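Local structure of prolyl oligopeptidase (5N4B) at residues D68-K71 against L72-K75; K710-A713 against D714-F718. The protein cleaves oligopeptides after proline and joins the ends of a peptide intermediate into a macrocycle during amanitin biosynthesis. The protein carries 1 engineered substitution. All coordinates share one frame; numbering follows the deposited sequence.

Following the chain from the N terminus, contact 1 comes first, in helix 68-80, just before strand 84-90 opens the first four-stranded blade of the propeller. Contact 2 follows more than six hundred residues later, in helix 705-722 near the C terminus. Each closes only turns of its own helix. They stand in series, neither nesting nor crossing. In space their centres are about 8 Å apart, because the two helices pack side by side. Ile69 CG2 lies 3.4 Å from Asp714 OD1, and Leu72 CD1 meets Gly717 CA at 3.6 Å. Ala713 CB rests against the backbone of Ile69 and Ala73. The pair thus joins the chain leading into the propeller to the C-terminal helix of the alpha/beta-hydrolase domain.

Contact 1 (D68-K71 against L72-K75); sequences DIQK and LAEK
Gln70 O is held by two donors. The first is the backbone N-H one helical turn on, with Glu74 N 3.1 Å from Gln70 O. The second is a water, which also gives a hydrogen to Glu74 OE1 at 2.8 Å. The next carbonyl repeats the pattern. Lys71 O takes Lys75 N at 3.1 Å and a second water, whose bond on to the same Glu74 OE1 is weak. One carboxylate oxygen therefore collects both waters and reaches two carbonyls one turn back. The torsions allow this. Glu74 has CG opposite its backbone N (chi1 176°) and an extended chain beyond, which brings OE1 within bonding distance of both waters. Its CB also lies close to Lys71 O.

The other residues fill in the same turn. Lys75 runs its chain past Lys71 O, with CG 3.4 Å from that oxygen. Leu72 packs on the same turn, and its CG sits 3.5 Å from Asp68 O. Leu72 N donates to Asp68 O at 2.9 Å. Gln70 folds at chi2, which leaves its OE1 loosely beside the CB of Ala73, 4.0 Å away.

Asp68 N bonds to Asn66 OD1. Ile69 and Ala73 face helix 705-722, while Leu72 and Lys75 touch helix 510-519. The segments thus form an amphipathic helix. On its exposed side the carbonyls of Gln70 and Lys71 gain water as well as their helical partners. The two waters probably supply part of the solvation of the Glu74 carboxylate and link it to the backbone one turn back.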
loop_
_atom_site.group_PDB
_atom_site.type_symbol
_atom_site.label_atom_id
_atom_site.label_comp_id
_atom_site.label_asym_id
_atom_site.label_seq_id
_atom_site.Cartn_x
_atom_site.Cartn_y
_atom_site.Cartn_z
ATOM N N ASP A 68 3.221 23.712 -20.130
ATOM C CA ASP A 68 2.293 22.609 -20.260
ATOM C C ASP A 68 1.885 22.017 -18.916
ATOM O O ASP A 68 0.857 21.343 -18.846
ATOM C CB ASP A 68 2.877 21.508 -21.131
ATOM C CG ASP A 68 3.047 21.940 -22.573
ATOM O OD1 ASP A 68 2.602 23.058 -22.977
ATOM O OD2 ASP A 68 3.644 21.158 -23.324
ATOM N N ILE A 69 2.649 22.250 -17.849
ATOM C CA ILE A 69 2.279 21.699 -16.544
ATOM C C ILE A 69 0.911 22.221 -16.107
ATOM O O ILE A 69 0.079 21.466 -15.600
ATOM C CB ILE A 69 3.388 21.951 -15.504
ATOM C CG1 ILE A 69 4.588 21.063 -15.843
ATOM C CG2 ILE A 69 2.913 21.604 -14.107
ATOM C CD1 ILE A 69 5.816 21.390 -15.077
ATOM N N GLN A 70 0.670 23.530 -16.245
ATOM C CA GLN A 70 -0.640 24.063 -15.860
ATOM C C GLN A 70 -1.766 23.487 -16.706
ATOM O O GLN A 70 -2.902 23.321 -16.206
ATOM C CB GLN A 70 -0.653 25.593 -15.969
ATOM C CG GLN A 70 -0.207 26.262 -14.712
ATOM C CD GLN A 70 -1.309 26.266 -13.679
ATOM O OE1 GLN A 70 -1.541 25.265 -12.999
ATOM N NE2 GLN A 70 -2.045 27.356 -13.612
ATOM N N LYS A 71 -1.504 23.222 -17.989
ATOM C CA LYS A 71 -2.495 22.577 -18.839
ATOM C C LYS A 71 -2.812 21.173 -18.328
ATOM O O LYS A 71 -3.977 20.758 -18.282
ATOM C CB LYS A 71 -2.035 22.549 -20.312
ATOM C CG LYS A 71 -1.706 23.939 -20.885
ATOM C CD LYS A 71 -1.341 23.881 -22.375
ATOM C CE LYS A 71 -1.262 25.286 -23.014
ATOM N NZ LYS A 71 -0.337 26.217 -22.288
ATOM N N LEU A 72 -1.786 20.448 -17.901
ATOM C CA LEU A 72 -2.008 19.114 -17.363
ATOM C C LEU A 72 -2.733 19.180 -16.027
ATOM O O LEU A 72 -3.590 18.350 -15.748
ATOM C CB LEU A 72 -0.684 18.373 -17.199
ATOM C CG LEU A 72 -0.006 17.964 -18.464
ATOM C CD1 LEU A 72 1.272 17.183 -18.060
ATOM C CD2 LEU A 72 -0.838 17.130 -19.415
ATOM N N ALA A 73 -2.432 20.162 -15.182
ATOM C CA ALA A 73 -3.182 20.291 -13.936
ATOM C C ALA A 73 -4.680 20.428 -14.200
ATOM O O ALA A 73 -5.512 19.804 -13.519
ATOM C CB ALA A 73 -2.690 21.467 -13.122
ATOM N N GLU A 74 -5.047 21.262 -15.167
ATOM C CA GLU A 74 -6.448 21.450 -15.525
ATOM C C GLU A 74 -7.071 20.143 -15.986
ATOM O O GLU A 74 -8.192 19.796 -15.580
ATOM C CB GLU A 74 -6.508 22.506 -16.621
ATOM C CG GLU A 74 -7.845 22.791 -17.198
ATOM C CD GLU A 74 -7.840 23.758 -18.411
ATOM O OE1 GLU A 74 -6.767 24.408 -18.760
ATOM O OE2 GLU A 74 -8.891 23.776 -19.075
ATOM N N LYS A 75 -6.374 19.403 -16.853
ATOM C CA LYS A 75 -6.904 18.132 -17.358
ATOM C C LYS A 75 -6.997 17.093 -16.237
ATOM O O LYS A 75 -7.964 16.334 -16.170
ATOM C CB LYS A 75 -5.997 17.586 -18.464
ATOM C CG LYS A 75 -5.918 18.429 -19.741
ATOM C CD LYS A 75 -4.819 17.874 -20.683
ATOM C CE LYS A 75 -4.603 18.736 -21.932
ATOM N NZ LYS A 75 -5.787 18.777 -22.785
HETATM O O HOH W 1 -4.755 25.622 -17.289
HETATM O O HOH W 2 -5.552 22.139 -20.257
#

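Contact 2 (K710-A713 against D714-F718); sequences KDAA and DKWGF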
loop_
_atom_site.group_PDB
_atom_site.type_symbol
_atom_site.label_atom_id
_atom_site.label_comp_id
_atom_site.label_asym_id
_atom_site.label_seq_id
_atom_site.Cartn_x
_atom_site.Cartn_y
_atom_site.Cartn_z
ATOM N N LYS A 710 -1.596 18.978 -8.151
ATOM C CA LYS A 710 -0.480 19.816 -8.540
ATOM C C LYS A 710 0.775 18.981 -8.682
ATOM O O LYS A 710 1.515 19.120 -9.667
ATOM C CB LYS A 710 -0.305 20.922 -7.493
ATOM C CG LYS A 710 0.652 22.028 -7.896
ATOM C CD LYS A 710 2.115 21.763 -7.552
ATOM C CE LYS A 710 3.001 22.983 -7.890
ATOM N NZ LYS A 710 4.443 22.693 -7.629
ATOM N N ASP A 711 1.014 18.082 -7.734
ATOM C CA ASP A 711 2.200 17.235 -7.790
ATOM C C ASP A 711 2.137 16.276 -8.971
ATOM O O ASP A 711 3.161 16.037 -9.615
ATOM C CB ASP A 711 2.373 16.454 -6.496
ATOM C CG ASP A 711 2.873 17.331 -5.330
ATOM O OD1 ASP A 711 3.374 18.460 -5.550
ATOM O OD2 ASP A 711 2.631 16.869 -4.176
ATOM N N ALA A 712 0.953 15.742 -9.306
ATOM C CA ALA A 712 0.832 14.878 -10.471
ATOM C C ALA A 712 1.159 15.646 -11.749
ATOM O O ALA A 712 1.855 15.137 -12.639
ATOM C CB ALA A 712 -0.574 14.274 -10.533
ATOM N N ALA A 713 0.668 16.873 -11.867
ATOM C CA ALA A 713 0.972 17.651 -13.054
ATOM C C ALA A 713 2.467 17.925 -13.180
ATOM O O ALA A 713 3.025 17.882 -14.282
ATOM C CB ALA A 713 0.175 18.950 -13.030
ATOM N N ASP A 714 3.136 18.225 -12.068
ATOM C CA ASP A 714 4.589 18.435 -12.108
ATOM C C ASP A 714 5.309 17.172 -12.574
ATOM O O ASP A 714 6.204 17.239 -13.418
ATOM C CB ASP A 714 5.104 18.773 -10.713
ATOM C CG ASP A 714 4.880 20.208 -10.279
ATOM O OD1 ASP A 714 4.471 21.027 -11.092
ATOM O OD2 ASP A 714 5.135 20.505 -9.069
ATOM N N LYS A 715 4.936 16.026 -12.021
ATOM C CA LYS A 715 5.611 14.764 -12.327
ATOM C C LYS A 715 5.426 14.379 -13.789
ATOM O O LYS A 715 6.395 14.124 -14.519
ATOM C CB LYS A 715 5.063 13.636 -11.440
ATOM C CG LYS A 715 5.400 12.272 -11.892
ATOM C CD LYS A 715 5.063 11.256 -10.814
ATOM C CE LYS A 715 3.654 10.887 -10.806
ATOM N NZ LYS A 715 3.528 9.467 -10.231
ATOM N N TRP A 716 4.164 14.333 -14.234
ATOM C CA TRP A 716 3.892 13.877 -15.589
ATOM C C TRP A 716 4.301 14.937 -16.604
ATOM O O TRP A 716 4.733 14.604 -17.714
ATOM C CB TRP A 716 2.420 13.463 -15.747
ATOM C CG TRP A 716 2.021 12.335 -14.850
ATOM C CD1 TRP A 716 1.008 12.340 -13.921
ATOM C CD2 TRP A 716 2.635 11.044 -14.762
ATOM N NE1 TRP A 716 0.956 11.130 -13.280
ATOM C CE2 TRP A 716 1.956 10.322 -13.755
ATOM C CE3 TRP A 716 3.695 10.435 -15.434
ATOM C CZ2 TRP A 716 2.291 9.011 -13.412
ATOM C CZ3 TRP A 716 4.034 9.138 -15.091
ATOM C CH2 TRP A 716 3.334 8.436 -14.097
ATOM N N GLY A 717 4.210 16.208 -16.237
ATOM C CA GLY A 717 4.714 17.261 -17.122
ATOM C C GLY A 717 6.223 17.222 -17.271
ATOM O O GLY A 717 6.761 17.421 -18.372
ATOM N N PHE A 718 6.911 16.935 -16.181
ATOM C CA PHE A 718 8.365 16.776 -16.236
ATOM C C PHE A 718 8.726 15.651 -17.182
ATOM O O PHE A 718 9.612 15.782 -18.025
ATOM C CB PHE A 718 8.926 16.540 -14.843
ATOM C CG PHE A 718 10.422 16.282 -14.819
ATOM C CD1 PHE A 718 11.274 17.359 -14.687
ATOM C CD2 PHE A 718 10.926 15.022 -14.900
ATOM C CE1 PHE A 718 12.663 17.196 -14.675
ATOM C CE2 PHE A 718 12.314 14.829 -14.882
ATOM C CZ PHE A 718 13.162 15.907 -14.759
HETATM O O HOH W 3 1.699 21.678 -11.076
#
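Asp714 begins with CB 3.5 Å from Asp711 O, one turn earlier in the helix. Its first torsion, chi1 -79°, sets CG beside its own backbone N, so the carboxylate turns back toward Lys710. Asp714 CG comes within 3.6 Å of Lys710 O, which also accepts Asp714 N. The two oxygens then part. Asp714 OD1 takes a hydrogen from a water at 2.8 Å, and that water also donates to Lys710 O. Asp714 OD2 uses its syn lone pair for the salt bridge to Lys710 NZ, 2.7 Å away. Lys710 reaches it through a bend at chi2 (-88°), with CE beside the same oxygen.

Asp711 OD1 and Asp714 OD2 stand 4.4 Å apart. Lys691 forms salt bridges to both oxygens and probably offsets their repulsion, while Lys710 NZ also bonds to Gln60.

Further along, Trp716 N donates to Ala712 O at 2.9 Å. Lys715 leads away to a salt bridge with Glu602, and it packs on a polar side chain of the bound peptide. Residues 713-718 are buried: helices 46-64, 68-80 and 510-519 lie around the two segments, and Phe718 rests on strand 653-659 of the central hydrolase sheet.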